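Local coordinates for endonuclease PI-MtuI (Mycobacterium tuberculosis, PDB 2IMZ), which probably excises itself from the RecA precursor by protein splicing and joins the flanking segments, acting here as the splicing domain of an intein, at residues I8-H17 / K27-A35; K36-P44 / M127-S135. The protein carries 1 engineered substitution. One frame throughout, in Å; residues are numbered along the deposited sequence.

Contacts 1 and 2 are consecutive along the chain and belong to one intein splicing domain, their centres about 12 Å apart. Strand 30-34 of contact 1 pairs antiparallel with strand 40-52 of contact 2, so the two contacts meet in one sheet: the N of His41 meets the O of Ala33 at 2.8 Å, probably a hydrogen bond. Contact 1 sets the 8-17 hairpin against strand 30-34; contact 2 lays the chain that re-enters after the unmodelled residues 103-126 along the start of strand 40-52. The Phe9 ring packs on Glu130 between them. Together they tie the N-terminal hairpin and the returning chain to the same pair of strands.

Contact 1. Residues I8-H17 / K27-A35; sequences IFDPVTGTTH and KPIHVVAAA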
loop_
_atom_site.group_PDB
_atom_site.type_symbol
_atom_site.label_atom_id
_atom_site.label_comp_id
_atom_site.label_asym_id
_atom_site.label_seq_id
_atom_site.Cartn_x
_atom_site.Cartn_y
_atom_site.Cartn_z
ATOM N N ILE A 8 -1.651 3.876 -16.797
ATOM C CA ILE A 8 -0.794 2.800 -16.306
ATOM C C ILE A 8 -0.190 2.027 -17.473
ATOM O O ILE A 8 -0.913 1.474 -18.300
ATOM C CB ILE A 8 -1.595 1.800 -15.445
ATOM C CG1 ILE A 8 -2.358 2.540 -14.343
ATOM C CG2 ILE A 8 -0.651 0.762 -14.841
ATOM C CD1 ILE A 8 -1.478 3.300 -13.388
ATOM N N PHE A 9 1.136 1.992 -17.525
ATOM C CA PHE A 9 1.866 1.305 -18.586
ATOM C C PHE A 9 2.063 -0.184 -18.306
ATOM O O PHE A 9 2.539 -0.559 -17.239
ATOM C CB PHE A 9 3.230 1.986 -18.761
ATOM C CG PHE A 9 4.159 1.289 -19.725
ATOM C CD1 PHE A 9 3.760 1.011 -21.027
ATOM C CD2 PHE A 9 5.461 0.975 -19.343
ATOM C CE1 PHE A 9 4.649 0.433 -21.938
ATOM C CE2 PHE A 9 6.355 0.398 -20.246
ATOM C CZ PHE A 9 5.948 0.128 -21.544
ATOM N N ASP A 10 1.683 -1.026 -19.269
ATOM C CA ASP A 10 1.860 -2.475 -19.153
ATOM C C ASP A 10 3.105 -2.756 -19.998
ATOM O O ASP A 10 3.045 -2.728 -21.226
ATOM C CB ASP A 10 0.656 -3.224 -19.735
ATOM C CG ASP A 10 0.813 -4.735 -19.644
ATOM O OD1 ASP A 10 1.953 -5.217 -19.786
ATOM O OD2 ASP A 10 -0.200 -5.441 -19.447
ATOM N N PRO A 11 4.248 -3.020 -19.344
ATOM C CA PRO A 11 5.515 -3.292 -20.031
ATOM C C PRO A 11 5.559 -4.550 -20.884
ATOM O O PRO A 11 6.430 -4.687 -21.748
ATOM C CB PRO A 11 6.515 -3.339 -18.884
ATOM C CG PRO A 11 5.707 -3.949 -17.786
ATOM C CD PRO A 11 4.410 -3.173 -17.886
ATOM N N VAL A 12 4.626 -5.462 -20.646
ATOM C CA VAL A 12 4.582 -6.709 -21.400
ATOM C C VAL A 12 3.954 -6.522 -22.780
ATOM O O VAL A 12 4.499 -6.976 -23.789
ATOM C CB VAL A 12 3.796 -7.783 -20.635
ATOM C CG1 VAL A 12 3.717 -9.067 -21.464
ATOM C CG2 VAL A 12 4.464 -8.053 -19.302
ATOM N N THR A 13 2.810 -5.850 -22.817
ATOM C CA THR A 13 2.095 -5.602 -24.061
ATOM C C THR A 13 2.481 -4.273 -24.696
ATOM O O THR A 13 2.329 -4.088 -25.906
ATOM C CB THR A 13 0.578 -5.583 -23.832
ATOM O OG1 THR A 13 0.249 -4.525 -22.922
ATOM C CG2 THR A 13 0.110 -6.906 -23.248
ATOM N N GLY A 14 2.968 -3.350 -23.873
ATOM C CA GLY A 14 3.347 -2.037 -24.365
ATOM C C GLY A 14 2.156 -1.093 -24.370
ATOM O O GLY A 14 2.269 0.067 -24.764
ATOM N N THR A 15 1.011 -1.601 -23.922
ATOM C CA THR A 15 -0.233 -0.836 -23.872
ATOM C C THR A 15 -0.344 0.046 -22.632
ATOM O O THR A 15 0.119 -0.324 -21.553
ATOM C CB THR A 15 -1.458 -1.785 -23.882
ATOM O OG1 THR A 15 -1.471 -2.536 -25.103
ATOM C CG2 THR A 15 -2.758 -1.000 -23.756
ATOM N N THR A 16 -0.966 1.209 -22.805
ATOM C CA THR A 16 -1.186 2.149 -21.715
ATOM C C THR A 16 -2.676 2.121 -21.390
ATOM O O THR A 16 -3.511 2.290 -22.282
ATOM C CB THR A 16 -0.775 3.574 -22.128
ATOM O OG1 THR A 16 0.624 3.589 -22.429
ATOM C CG2 THR A 16 -1.060 4.570 -21.005
ATOM N N HIS A 17 -3.004 1.919 -20.116
ATOM C CA HIS A 17 -4.398 1.834 -19.684
ATOM C C HIS A 17 -4.832 2.932 -18.732
ATOM O O HIS A 17 -4.024 3.452 -17.961
ATOM C CB HIS A 17 -4.657 0.517 -18.944
ATOM C CG HIS A 17 -4.371 -0.714 -19.742
ATOM N ND1 HIS A 17 -3.101 -1.220 -19.905
ATOM C CD2 HIS A 17 -5.202 -1.566 -20.385
ATOM C CE1 HIS A 17 -3.161 -2.335 -20.611
ATOM N NE2 HIS A 17 -4.426 -2.566 -20.914
ATOM N N LYS A 27 -9.074 -6.055 -15.064
ATOM C CA LYS A 27 -8.083 -6.519 -16.027
ATOM C C LYS A 27 -6.765 -6.880 -15.356
ATOM O O LYS A 27 -6.166 -6.054 -14.667
ATOM C CB LYS A 27 -7.830 -5.439 -17.084
ATOM C CG LYS A 27 -9.086 -4.935 -17.774
ATOM C CD LYS A 27 -8.744 -3.928 -18.861
ATOM C CE LYS A 27 -9.998 -3.398 -19.538
ATOM N NZ LYS A 27 -9.680 -2.480 -20.675
ATOM N N PRO A 28 -6.298 -8.123 -15.548
ATOM C CA PRO A 28 -5.044 -8.608 -14.968
ATOM C C PRO A 28 -3.846 -8.158 -15.804
ATOM O O PRO A 28 -3.054 -8.979 -16.269
ATOM C CB PRO A 28 -5.226 -10.117 -14.998
ATOM C CG PRO A 28 -5.946 -10.310 -16.291
ATOM C CD PRO A 28 -7.000 -9.215 -16.247
ATOM N N ILE A 29 -3.732 -6.850 -16.010
ATOM C CA ILE A 29 -2.626 -6.304 -16.784
ATOM C C ILE A 29 -1.341 -6.433 -15.982
ATOM O O ILE A 29 -1.371 -6.739 -14.790
ATOM C CB ILE A 29 -2.824 -4.796 -17.083
ATOM C CG1 ILE A 29 -2.780 -3.994 -15.777
ATOM C CG2 ILE A 29 -4.138 -4.570 -17.817
ATOM C CD1 ILE A 29 -2.663 -2.489 -15.985
ATOM N N HIS A 30 -0.211 -6.232 -16.651
ATOM C CA HIS A 30 1.078 -6.239 -15.977
ATOM C C HIS A 30 1.453 -4.773 -15.837
ATOM O O HIS A 30 0.974 -3.929 -16.600
ATOM C CB HIS A 30 2.153 -6.950 -16.802
ATOM C CG HIS A 30 2.119 -8.439 -16.676
ATOM N ND1 HIS A 30 1.282 -9.232 -17.432
ATOM C CD2 HIS A 30 2.794 -9.278 -15.856
ATOM C CE1 HIS A 30 1.442 -10.496 -17.079
ATOM N NE2 HIS A 30 2.353 -10.551 -16.125
ATOM N N VAL A 31 2.291 -4.471 -14.855
ATOM C CA VAL A 31 2.737 -3.101 -14.637
ATOM C C VAL A 31 4.237 -3.122 -14.432
ATOM O O VAL A 31 4.839 -4.187 -14.285
ATOM C CB VAL A 31 2.114 -2.479 -13.361
ATOM C CG1 VAL A 31 0.606 -2.506 -13.445
ATOM C CG2 VAL A 31 2.607 -3.225 -12.120
ATOM N N VAL A 32 4.842 -1.941 -14.447
ATOM C CA VAL A 32 6.265 -1.825 -14.177
ATOM C C VAL A 32 6.307 -1.664 -12.662
ATOM O O VAL A 32 5.762 -0.699 -12.122
ATOM C CB VAL A 32 6.882 -0.566 -14.817
ATOM C CG1 VAL A 32 8.342 -0.432 -14.375
ATOM C CG2 VAL A 32 6.790 -0.645 -16.330
ATOM N N ALA A 33 6.925 -2.621 -11.978
ATOM C CA ALA A 33 7.018 -2.574 -10.525
ATOM C C ALA A 33 8.467 -2.481 -10.083
ATOM O O ALA A 33 9.347 -3.108 -10.672
ATOM C CB ALA A 33 6.366 -3.817 -9.920
ATOM N N ALA A 34 8.711 -1.691 -9.043
ATOM C CA ALA A 34 10.056 -1.516 -8.512
ATOM C C ALA A 34 10.297 -2.430 -7.319
ATOM O O ALA A 34 9.459 -2.528 -6.423
ATOM C CB ALA A 34 10.269 -0.061 -8.098
ATOM N N ALA A 35 11.452 -3.092 -7.314
ATOM C CA ALA A 35 11.833 -3.987 -6.226
ATOM C C ALA A 35 12.603 -3.181 -5.181
ATOM O O ALA A 35 12.923 -2.012 -5.402
ATOM C CB ALA A 35 12.698 -5.126 -6.764
HETATM O O HOH W 1 3.129 0.468 -14.811
HETATM O O HOH W 2 0.081 -8.284 -19.760
#
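A single carboxylate, that of Asp10, holds its own turn together with one oxygen and grips the neighbouring strand with the other. Its OD2 accepts the backbone N of His30 at 2.9 Å in a nearly straight bond (169° at the hydrogen), the donor standing well above the carboxylate plane. OD1 takes the backbone N of Val12 nearly end-on, an Asx turn, and that of Thr13 from above the plane. With CG anti to the backbone N (chi1 179°), the carboxylate reaches across to His30. Three backbone donors thus fix a buried acid, and water 2 links OD2 to ND1 of His30.

The two segments share no backbone-to-backbone hydrogen bond. Instead water 1 donates to Phe9 O and accepts from Val32 N, while the CA of Asp10 comes within 3.1 Å of the O of His30, a CA-H...O contact. Val12 lays CG2 over a face of the His30 ring, 4.0 Å from its centroid. Ile29 does likewise to His17, its CG2 3.8 Å from the ring centroid, with Thr15 CG2 on the opposite face. Val32 CG2 touches both Phe9 CD2 and Pro11 CB, 3.7 Å from each. The buried pair Ile8 and Val31 meet CG2 to CG1 at 3.8 Å.

A G1 beta bulge, Gly14 and Thr15 facing Asp10, shapes the hairpin of strands 7-9 and 16-18. Strand 159-161 packs against Ile8, Val31 and Val32, Val22 of helix 19-24 touches His17 and Ile29, and strand 40-52 pairs with strand 30-34.

Contact 2. Residues K36-P44 / M127-S135; sequences KDGTLHARP and MLAEELRYS
The start of strand 40-52, in a curled antiparallel sheet consistent with the Hint fold of intein splicing domains, is flanked by residues 127-133, which lead toward strand 134-153; the two join by one direct hydrogen bond and by bridging waters. Leu128 N donates to Leu40 O at 2.9 Å, the donor tilted 29° from the carbonyl plane. Farther along, water 4 accepts from Leu40 N and donates to the carbonyls of Leu128 and Glu130, while water 3 bridges Gly38 O to Leu132 N.

Met127 lies across His41: its CG sits over a ring face, 4.0 Å from the centroid. SD meets Thr39 CB at 3.6 Å, and the bend at chi3 (104°) carries CE on to Thr39 CG2, the two side chains crossing at about a right angle. Leu128 reaches over the strand, CD1 3.4 Å from the carbonyl C of His41 and CD2 facing Ala42 CB. The buried Leu40 brings CD1 against Glu130, 3.6 Å from its CB, and Leu132 CB rests on Gly38 O. At the turn itself, Asp37 OD1 accepts Thr39 N, an Asx turn.

Strand 30-34 lies along strand 40-52, its Val32 touching both Leu40 and Leu128. Leu132 and Tyr134 pack on Ala94 of strand 92-94, and Glu131 and Arg133 make backbone bonds with Arg97 and Gln95.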
loop_
_atom_site.group_PDB
_atom_site.type_symbol
_atom_site.label_atom_id
_atom_site.label_comp_id
_atom_site.label_asym_id
_atom_site.label_seq_id
_atom_site.Cartn_x
_atom_site.Cartn_y
_atom_site.Cartn_z
ATOM N N LYS A 36 12.907 -3.805 -4.047
ATOM C CA LYS A 36 13.617 -3.121 -2.971
ATOM C C LYS A 36 14.922 -2.452 -3.393
ATOM O O LYS A 36 15.248 -1.360 -2.915
ATOM C CB LYS A 36 13.906 -4.097 -1.828
ATOM C CG LYS A 36 14.725 -3.484 -0.701
ATOM C CD LYS A 36 15.040 -4.496 0.388
ATOM C CE LYS A 36 15.847 -5.665 -0.150
ATOM N NZ LYS A 36 16.245 -6.603 0.937
ATOM N N ASP A 37 15.667 -3.103 -4.280
ATOM C CA ASP A 37 16.946 -2.562 -4.737
ATOM C C ASP A 37 16.831 -1.554 -5.877
ATOM O O ASP A 37 17.843 -1.078 -6.392
ATOM C CB ASP A 37 17.891 -3.699 -5.149
ATOM C CG ASP A 37 17.303 -4.597 -6.224
ATOM O OD1 ASP A 37 16.273 -4.225 -6.826
ATOM O OD2 ASP A 37 17.879 -5.678 -6.471
ATOM N N GLY A 38 15.607 -1.226 -6.274
ATOM C CA GLY A 38 15.429 -0.263 -7.345
ATOM C C GLY A 38 15.319 -0.867 -8.733
ATOM O O GLY A 38 15.091 -0.144 -9.706
ATOM N N THR A 39 15.489 -2.181 -8.846
ATOM C CA THR A 39 15.372 -2.821 -10.149
ATOM C C THR A 39 13.892 -2.901 -10.506
ATOM O O THR A 39 13.035 -2.932 -9.621
ATOM C CB THR A 39 15.993 -4.239 -10.158
ATOM O OG1 THR A 39 15.432 -5.027 -9.104
ATOM C CG2 THR A 39 17.505 -4.156 -9.974
ATOM N N LEU A 40 13.594 -2.922 -11.800
ATOM C CA LEU A 40 12.208 -2.971 -12.255
ATOM C C LEU A 40 11.823 -4.320 -12.844
ATOM O O LEU A 40 12.620 -4.970 -13.525
ATOM C CB LEU A 40 11.976 -1.858 -13.275
ATOM C CG LEU A 40 12.339 -0.504 -12.663
ATOM C CD1 LEU A 40 12.414 0.554 -13.726
ATOM C CD2 LEU A 40 11.312 -0.148 -11.592
ATOM N N HIS A 41 10.589 -4.733 -12.577
ATOM C CA HIS A 41 10.086 -6.020 -13.044
ATOM C C HIS A 41 8.631 -5.950 -13.467
ATOM O O HIS A 41 7.867 -5.125 -12.969
ATOM C CB HIS A 41 10.198 -7.064 -11.930
ATOM C CG HIS A 41 11.559 -7.157 -11.320
ATOM N ND1 HIS A 41 12.073 -6.185 -10.488
ATOM C CD2 HIS A 41 12.521 -8.104 -11.431
ATOM C CE1 HIS A 41 13.291 -6.530 -10.113
ATOM N NE2 HIS A 41 13.587 -7.689 -10.673
ATOM N N ALA A 42 8.244 -6.831 -14.380
ATOM C CA ALA A 42 6.859 -6.879 -14.819
ATOM C C ALA A 42 6.107 -7.722 -13.793
ATOM O O ALA A 42 6.479 -8.862 -13.523
ATOM C CB ALA A 42 6.758 -7.519 -16.199
ATOM N N ARG A 43 5.060 -7.156 -13.211
ATOM C CA ARG A 43 4.270 -7.878 -12.224
ATOM C C ARG A 43 2.791 -7.681 -12.532
ATOM O O ARG A 43 2.369 -6.604 -12.952
ATOM C CB ARG A 43 4.608 -7.388 -10.809
ATOM C CG ARG A 43 5.966 -7.870 -10.285
ATOM C CD ARG A 43 5.962 -9.386 -10.056
ATOM N NE ARG A 43 7.211 -9.889 -9.487
ATOM C CZ ARG A 43 8.314 -10.152 -10.186
ATOM N NH1 ARG A 43 8.339 -9.965 -11.498
ATOM N NH2 ARG A 43 9.394 -10.621 -9.570
ATOM N N PRO A 44 1.982 -8.730 -12.335
ATOM C CA PRO A 44 0.545 -8.672 -12.602
ATOM C C PRO A 44 -0.314 -8.036 -11.514
ATOM O O PRO A 44 -0.005 -8.125 -10.324
ATOM C CB PRO A 44 0.189 -10.139 -12.817
ATOM C CG PRO A 44 1.058 -10.819 -11.817
ATOM C CD PRO A 44 2.393 -10.107 -11.993
ATOM N N MET A 127 13.571 -9.696 -15.334
ATOM C CA MET A 127 13.780 -8.295 -14.988
ATOM C C MET A 127 13.639 -7.439 -16.245
ATOM O O MET A 127 14.060 -7.845 -17.329
ATOM C CB MET A 127 15.169 -8.119 -14.368
ATOM C CG MET A 127 15.371 -6.806 -13.625
ATOM S SD MET A 127 16.767 -6.886 -12.468
ATOM C CE MET A 127 18.014 -5.975 -13.349
ATOM N N LEU A 128 13.043 -6.259 -16.094
ATOM C CA LEU A 128 12.828 -5.346 -17.215
ATOM C C LEU A 128 14.067 -4.540 -17.586
ATOM O O LEU A 128 14.960 -4.332 -16.765
ATOM C CB LEU A 128 11.691 -4.373 -16.891
ATOM C CG LEU A 128 10.293 -4.945 -16.662
ATOM C CD1 LEU A 128 9.411 -3.870 -16.043
ATOM C CD2 LEU A 128 9.707 -5.429 -17.983
ATOM N N ALA A 129 14.102 -4.071 -18.829
ATOM C CA ALA A 129 15.221 -3.269 -19.308
ATOM C C ALA A 129 15.153 -1.858 -18.725
ATOM O O ALA A 129 16.177 -1.193 -18.575
ATOM C CB ALA A 129 15.207 -3.209 -20.828
ATOM N N GLU A 130 13.949 -1.401 -18.392
ATOM C CA GLU A 130 13.783 -0.069 -17.815
ATOM C C GLU A 130 14.717 0.127 -16.629
ATOM O O GLU A 130 14.921 -0.787 -15.823
ATOM C CB GLU A 130 12.340 0.157 -17.347
ATOM C CG GLU A 130 11.353 0.534 -18.449
ATOM C CD GLU A 130 10.844 -0.657 -19.232
ATOM O OE1 GLU A 130 11.394 -1.771 -19.066
ATOM O OE2 GLU A 130 9.888 -0.475 -20.022
ATOM N N GLU A 131 15.277 1.328 -16.525
ATOM C CA GLU A 131 16.185 1.665 -15.437
ATOM C C GLU A 131 15.499 2.705 -14.562
ATOM O O GLU A 131 14.792 3.577 -15.066
ATOM C CB GLU A 131 17.487 2.252 -15.995
ATOM C CG GLU A 131 18.636 2.269 -14.996
ATOM C CD GLU A 131 19.813 3.103 -15.464
ATOM O OE1 GLU A 131 20.107 3.097 -16.676
ATOM O OE2 GLU A 131 20.451 3.760 -14.612
ATOM N N LEU A 132 15.696 2.615 -13.251
ATOM C CA LEU A 132 15.088 3.583 -12.351
ATOM C C LEU A 132 15.853 4.897 -12.462
ATOM O O LEU A 132 17.036 4.968 -12.137
ATOM C CB LEU A 132 15.127 3.065 -10.909
ATOM C CG LEU A 132 14.433 3.915 -9.841
ATOM C CD1 LEU A 132 12.962 4.077 -10.180
ATOM C CD2 LEU A 132 14.589 3.243 -8.483
ATOM N N ARG A 133 15.176 5.928 -12.953
ATOM C CA ARG A 133 15.774 7.250 -13.104
ATOM C C ARG A 133 14.918 8.211 -12.293
ATOM O O ARG A 133 13.871 7.827 -11.774
ATOM C CB ARG A 133 15.767 7.679 -14.575
ATOM C CG ARG A 133 16.424 6.684 -15.527
ATOM C CD ARG A 133 17.912 6.552 -15.253
ATOM N NE ARG A 133 18.619 7.813 -15.459
ATOM C CZ ARG A 133 18.792 8.394 -16.643
ATOM N NH1 ARG A 133 18.310 7.831 -17.742
ATOM N NH2 ARG A 133 19.451 9.543 -16.727
ATOM N N TYR A 134 15.354 9.459 -12.189
ATOM C CA TYR A 134 14.601 10.444 -11.432
ATOM C C TYR A 134 14.281 11.660 -12.283
ATOM O O TYR A 134 15.086 12.082 -13.117
ATOM C CB TYR A 134 15.389 10.849 -10.185
ATOM C CG TYR A 134 15.476 9.737 -9.162
ATOM C CD1 TYR A 134 14.419 9.486 -8.286
ATOM C CD2 TYR A 134 16.588 8.899 -9.107
ATOM C CE1 TYR A 134 14.464 8.429 -7.383
ATOM C CE2 TYR A 134 16.644 7.836 -8.207
ATOM C CZ TYR A 134 15.579 7.606 -7.350
ATOM O OH TYR A 134 15.625 6.553 -6.462
ATOM N N SER A 135 13.087 12.204 -12.086
ATOM C CA SER A 135 12.642 13.378 -12.822
ATOM C C SER A 135 12.029 14.368 -11.850
ATOM O O SER A 135 11.438 13.973 -10.848
ATOM C CB SER A 135 11.616 12.986 -13.885
ATOM O OG SER A 135 12.223 12.209 -14.900
HETATM O O HOH W 3 17.004 0.400 -11.954
HETATM O O HOH W 4 15.411 -2.692 -14.024
HETATM O O HOH W 5 10.242 -8.728 -15.215
#